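Local coordinates for type IV pilus assembly protein PilC (Thermus thermophilus, PDB 2WHN) that probably serves as an inner-membrane component essential to type IV pili, controlling pilus assembly and disassembly, and is represented here by its N-terminal domain, at residues 18-23 against 98-103; 62-67 against 82-87. All blocks are in the same frame, centred on the assembly; numbering follows the deposited sequence.

Contact 1. Residues 18-23 against 98-103; sequences FSRQLA and RLASFL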
# COMPACT_ATOMS: atom_id res chain seq x y z
N PHE A 18 4.56 0.29 -4.88
CA PHE A 18 3.60 1.03 -4.05
C PHE A 18 4.22 1.47 -2.72
O PHE A 18 4.07 2.63 -2.32
CB PHE A 18 2.37 0.18 -3.75
CG PHE A 18 1.53 0.71 -2.62
CD1 PHE A 18 0.70 1.80 -2.81
CD2 PHE A 18 1.58 0.12 -1.37
CE1 PHE A 18 -0.06 2.30 -1.77
CE2 PHE A 18 0.81 0.60 -0.33
CZ PHE A 18 -0.01 1.70 -0.52
N SER A 19 4.86 0.54 -2.03
CA SER A 19 5.41 0.79 -0.70
C SER A 19 6.53 1.83 -0.74
O SER A 19 6.61 2.69 0.13
CB SER A 19 5.92 -0.52 -0.07
OG SER A 19 4.88 -1.47 0.09
N ARG A 20 7.40 1.72 -1.74
CA ARG A 20 8.45 2.71 -1.95
C ARG A 20 7.89 4.11 -2.25
O ARG A 20 8.32 5.11 -1.67
CB ARG A 20 9.40 2.26 -3.06
CG ARG A 20 10.55 3.23 -3.31
CD ARG A 20 11.23 3.60 -2.00
NE ARG A 20 11.94 2.45 -1.43
CZ ARG A 20 12.40 2.40 -0.18
NH1 ARG A 20 12.22 3.43 0.65
NH2 ARG A 20 13.03 1.32 0.25
N GLN A 21 6.94 4.17 -3.17
CA GLN A 21 6.29 5.44 -3.52
C GLN A 21 5.71 6.13 -2.30
O GLN A 21 5.92 7.33 -2.09
CB GLN A 21 5.18 5.20 -4.54
CG GLN A 21 5.68 4.83 -5.93
CD GLN A 21 4.56 4.37 -6.84
OE1 GLN A 21 3.53 3.88 -6.37
NE2 GLN A 21 4.74 4.55 -8.14
N LEU A 22 4.95 5.38 -1.51
CA LEU A 22 4.32 5.94 -0.32
C LEU A 22 5.37 6.35 0.70
O LEU A 22 5.32 7.46 1.23
CB LEU A 22 3.34 4.93 0.28
CG LEU A 22 2.52 5.40 1.49
CD1 LEU A 22 1.76 6.69 1.18
CD2 LEU A 22 1.57 4.30 1.97
N ALA A 23 6.35 5.47 0.94
CA ALA A 23 7.50 5.79 1.78
C ALA A 23 8.12 7.13 1.39
O ALA A 23 8.47 7.94 2.25
CB ALA A 23 8.56 4.69 1.68
N ARG A 98 10.88 0.98 5.70
CA ARG A 98 11.45 -0.31 6.09
C ARG A 98 10.72 -1.47 5.43
O ARG A 98 11.34 -2.44 5.00
CB ARG A 98 11.45 -0.47 7.61
CG ARG A 98 12.53 0.35 8.33
CD ARG A 98 13.92 -0.24 8.11
NE ARG A 98 14.15 -1.47 8.87
CZ ARG A 98 14.47 -1.52 10.16
NH1 ARG A 98 14.59 -0.39 10.87
NH2 ARG A 98 14.69 -2.68 10.76
N LEU A 99 9.39 -1.38 5.36
CA LEU A 99 8.60 -2.35 4.61
C LEU A 99 9.01 -2.38 3.14
O LEU A 99 9.14 -3.44 2.55
CB LEU A 99 7.10 -2.05 4.74
CG LEU A 99 6.46 -2.46 6.07
CD1 LEU A 99 5.02 -1.95 6.15
CD2 LEU A 99 6.51 -3.97 6.23
N ALA A 100 9.20 -1.20 2.55
CA ALA A 100 9.58 -1.10 1.14
C ALA A 100 10.95 -1.73 0.88
O ALA A 100 11.15 -2.44 -0.11
CB ALA A 100 9.55 0.35 0.68
N SER A 101 11.90 -1.45 1.76
CA SER A 101 13.25 -1.99 1.62
C SER A 101 13.25 -3.51 1.76
O SER A 101 13.95 -4.22 1.04
CB SER A 101 14.18 -1.39 2.68
OG SER A 101 14.30 0.01 2.50
N PHE A 102 12.50 -3.99 2.75
CA PHE A 102 12.29 -5.42 2.92
C PHE A 102 11.76 -6.05 1.64
O PHE A 102 12.23 -7.11 1.21
CB PHE A 102 11.30 -5.66 4.07
CG PHE A 102 11.00 -7.10 4.31
CD1 PHE A 102 11.83 -7.88 5.09
CD2 PHE A 102 9.88 -7.69 3.73
CE1 PHE A 102 11.56 -9.23 5.29
CE2 PHE A 102 9.60 -9.03 3.94
CZ PHE A 102 10.45 -9.80 4.71
N LEU A 103 10.77 -5.41 1.02
CA LEU A 103 10.10 -5.97 -0.14
C LEU A 103 10.98 -5.91 -1.38
O LEU A 103 11.04 -6.87 -2.16
CB LEU A 103 8.77 -5.25 -0.39
CG LEU A 103 7.66 -5.57 0.61
CD1 LEU A 103 6.51 -4.57 0.50
CD2 LEU A 103 7.17 -7.00 0.43
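Ser19 and Ala100 face each other where helices 12-28 and 92-109 pass in nearly antiparallel fashion, their N-to-C directions 149° apart and the local axes 8.1 Å apart at closest. Small residues at the crossing permit this close approach: Ser19 CA and Ala100 CA are 4.9 Å apart. Ser19 CB meets Ala100 CB at 3.8 Å. The methyl of Ala100 reaches the opposing backbone itself, with CB 3.5 Å from Arg20 N. It also serves Arg20 as a floor, because the guanidinium folds back over it and Ala100 CB sits beneath the centre of one face, 3.6 Å from Arg20 CZ.

Leu103 continues the packing, its CD1 against the side chain of Ser19, 3.5 Å from Ser19 OG. That hydroxyl is not left bare, since it hydrogen-bonds to Leu15 O one turn earlier and to Tyr79 OH.

The polar part belongs to Arg20. Its CG stands anti to the backbone N (chi1 -178°), and bends at chi2 and chi3 curl the chain across toward the other helix. There Arg20 NH2 donates to Ser101 OG at 2.9 Å, with the acceptor lying in the guanidinium plane; at 142° the bond is noticeably bent. Asp97 and Glu104 form salt bridges with NH1 and NE, so three residues of helix 92-109 grip the group and limit its rotation, while Ser101 OG bonds back to Asp97 O.

This antiparallel pair forms part of the small all-helical domain. Helix 77-89 packs beside it through Tyr79, which touches Phe18, Leu99 and Leu103, while helix 32-39 lies against Phe18 and Leu22 through Leu39.

Contact 2. Residues 62-67 against 82-87; sequences GMAFSE and LVRAGE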
# COMPACT_ATOMS: atom_id res chain seq x y z
N GLY A 62 -12.86 8.40 6.78
CA GLY A 62 -12.56 8.40 8.21
C GLY A 62 -12.18 7.06 8.80
O GLY A 62 -11.94 6.94 10.00
N MET A 63 -12.13 6.03 7.96
CA MET A 63 -11.67 4.71 8.39
C MET A 63 -10.15 4.71 8.54
O MET A 63 -9.46 5.49 7.88
CB MET A 63 -12.10 3.63 7.38
CG MET A 63 -11.50 2.26 7.63
SD MET A 63 -12.03 1.04 6.41
CE MET A 63 -13.78 1.42 6.29
N ALA A 64 -9.65 3.87 9.43
CA ALA A 64 -8.21 3.79 9.67
C ALA A 64 -7.49 3.20 8.46
O ALA A 64 -8.06 2.37 7.74
CB ALA A 64 -7.93 2.98 10.93
N PHE A 65 -6.26 3.64 8.24
CA PHE A 65 -5.47 3.18 7.10
C PHE A 65 -5.25 1.67 7.17
O PHE A 65 -5.44 0.96 6.18
CB PHE A 65 -4.12 3.93 7.06
CG PHE A 65 -3.27 3.60 5.86
CD1 PHE A 65 -3.86 3.36 4.62
CD2 PHE A 65 -1.89 3.59 5.96
CE1 PHE A 65 -3.07 3.08 3.51
CE2 PHE A 65 -1.10 3.31 4.86
CZ PHE A 65 -1.69 3.05 3.63
N SER A 66 -4.88 1.19 8.35
CA SER A 66 -4.64 -0.23 8.56
C SER A 66 -5.87 -1.09 8.29
O SER A 66 -5.76 -2.18 7.73
CB SER A 66 -4.11 -0.49 9.97
OG SER A 66 -5.01 0.01 10.93
N GLU A 67 -7.05 -0.60 8.69
CA GLU A 67 -8.28 -1.34 8.41
C GLU A 67 -8.63 -1.32 6.93
O GLU A 67 -9.11 -2.31 6.38
CB GLU A 67 -9.46 -0.83 9.25
CG GLU A 67 -10.79 -1.48 8.86
CD GLU A 67 -11.92 -1.20 9.84
OE1 GLU A 67 -11.87 -0.16 10.53
OE2 GLU A 67 -12.87 -2.01 9.90
N LEU A 82 2.09 -3.64 11.23
CA LEU A 82 3.14 -2.63 11.25
C LEU A 82 2.60 -1.24 10.90
O LEU A 82 2.87 -0.27 11.60
CB LEU A 82 4.27 -3.01 10.29
CG LEU A 82 5.29 -3.99 10.87
CD1 LEU A 82 6.27 -4.44 9.79
CD2 LEU A 82 6.02 -3.36 12.05
N VAL A 83 1.81 -1.18 9.83
CA VAL A 83 1.08 0.05 9.49
C VAL A 83 0.22 0.52 10.65
O VAL A 83 0.15 1.72 10.92
CB VAL A 83 0.21 -0.14 8.22
CG1 VAL A 83 -0.79 1.01 8.08
CG2 VAL A 83 1.10 -0.23 6.99
N ARG A 84 -0.41 -0.41 11.35
CA ARG A 84 -1.25 -0.06 12.49
C ARG A 84 -0.44 0.59 13.62
O ARG A 84 -0.91 1.52 14.27
CB ARG A 84 -1.99 -1.29 13.03
CG ARG A 84 -2.68 -1.06 14.36
CD ARG A 84 -3.78 -0.03 14.23
NE ARG A 84 -4.29 0.41 15.52
CZ ARG A 84 -5.19 1.37 15.68
NH1 ARG A 84 -5.69 1.99 14.62
NH2 ARG A 84 -5.59 1.71 16.90
N ALA A 85 0.77 0.08 13.85
CA ALA A 85 1.66 0.69 14.83
C ALA A 85 2.07 2.10 14.38
O ALA A 85 2.17 3.02 15.19
CB ALA A 85 2.89 -0.18 15.05
N GLY A 86 2.26 2.26 13.08
CA GLY A 86 2.64 3.56 12.51
C GLY A 86 1.58 4.63 12.66
O GLY A 86 1.90 5.79 12.91
N GLU A 87 0.32 4.25 12.49
CA GLU A 87 -0.79 5.19 12.65
C GLU A 87 -0.77 5.84 14.02
O GLU A 87 -1.12 7.01 14.16
CB GLU A 87 -2.13 4.48 12.46
CG GLU A 87 -2.29 3.77 11.13
CD GLU A 87 -3.55 2.94 11.08
OE1 GLU A 87 -4.09 2.61 12.16
OE2 GLU A 87 -4.01 2.63 9.96
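The N-terminal turn of helix 65-70, with Ala64 at its N-cap, receives the carboxylate of Glu87 from helix 77-89. Glu87 OE2 accepts a hydrogen bond from Ser66 N; the modelled separation of 2.3 Å is implausibly short, so its exact length is doubtful. Ser66 OG lies 3.0 Å from both Glu87 OE1 and Glu87 OE2, both weak hydrogen-bonding distances. With chi1 at 57°, this hydroxyl stands between its own N and carbonyl carbon, facing the carboxylate.

Within helix 77-89, Arg84 NH1 bridges to Glu87 OE1 at 3.0 Å, nearly in line with the C-O bond but tilted 29° from the guanidinium plane. The chain of Arg84 passes alongside Ser66, its CD 3.5 Å from Ser66 OG.

On the apolar side, Phe65 and Val83 cross at about a right angle, Phe65 CD2 meeting Val83 CG1 at 3.5 Å. The Phe65 ring also packs on Val55 and Val59 of helix 46-60 and on Leu92.

Glu87 thus brings negative charge to the positive end of a helix dipole, which, together with Arg84, would be expected to favour the ionised carboxylate.

How the contacts relate
From the N terminus the chain enters helix 12-28, which supplies the first side of contact 1, and continues through helices 32-39 and 46-60 to 62-67. Contact 2 then closes a short loop of 14 intervening residues onto helix 77-89. The following helix, 92-109, returns to 12-28 and closes the long loop of contact 1, inside which contact 2 is nested. Their centres lie about 16 Å apart, yet the two meet directly: Leu99 packs on Leu82, and Leu22 reaches Phe65. Contact 1 thereby joins helix 12-28 to helix 92-109, while contact 2 fastens short helix 65-70 to its successor.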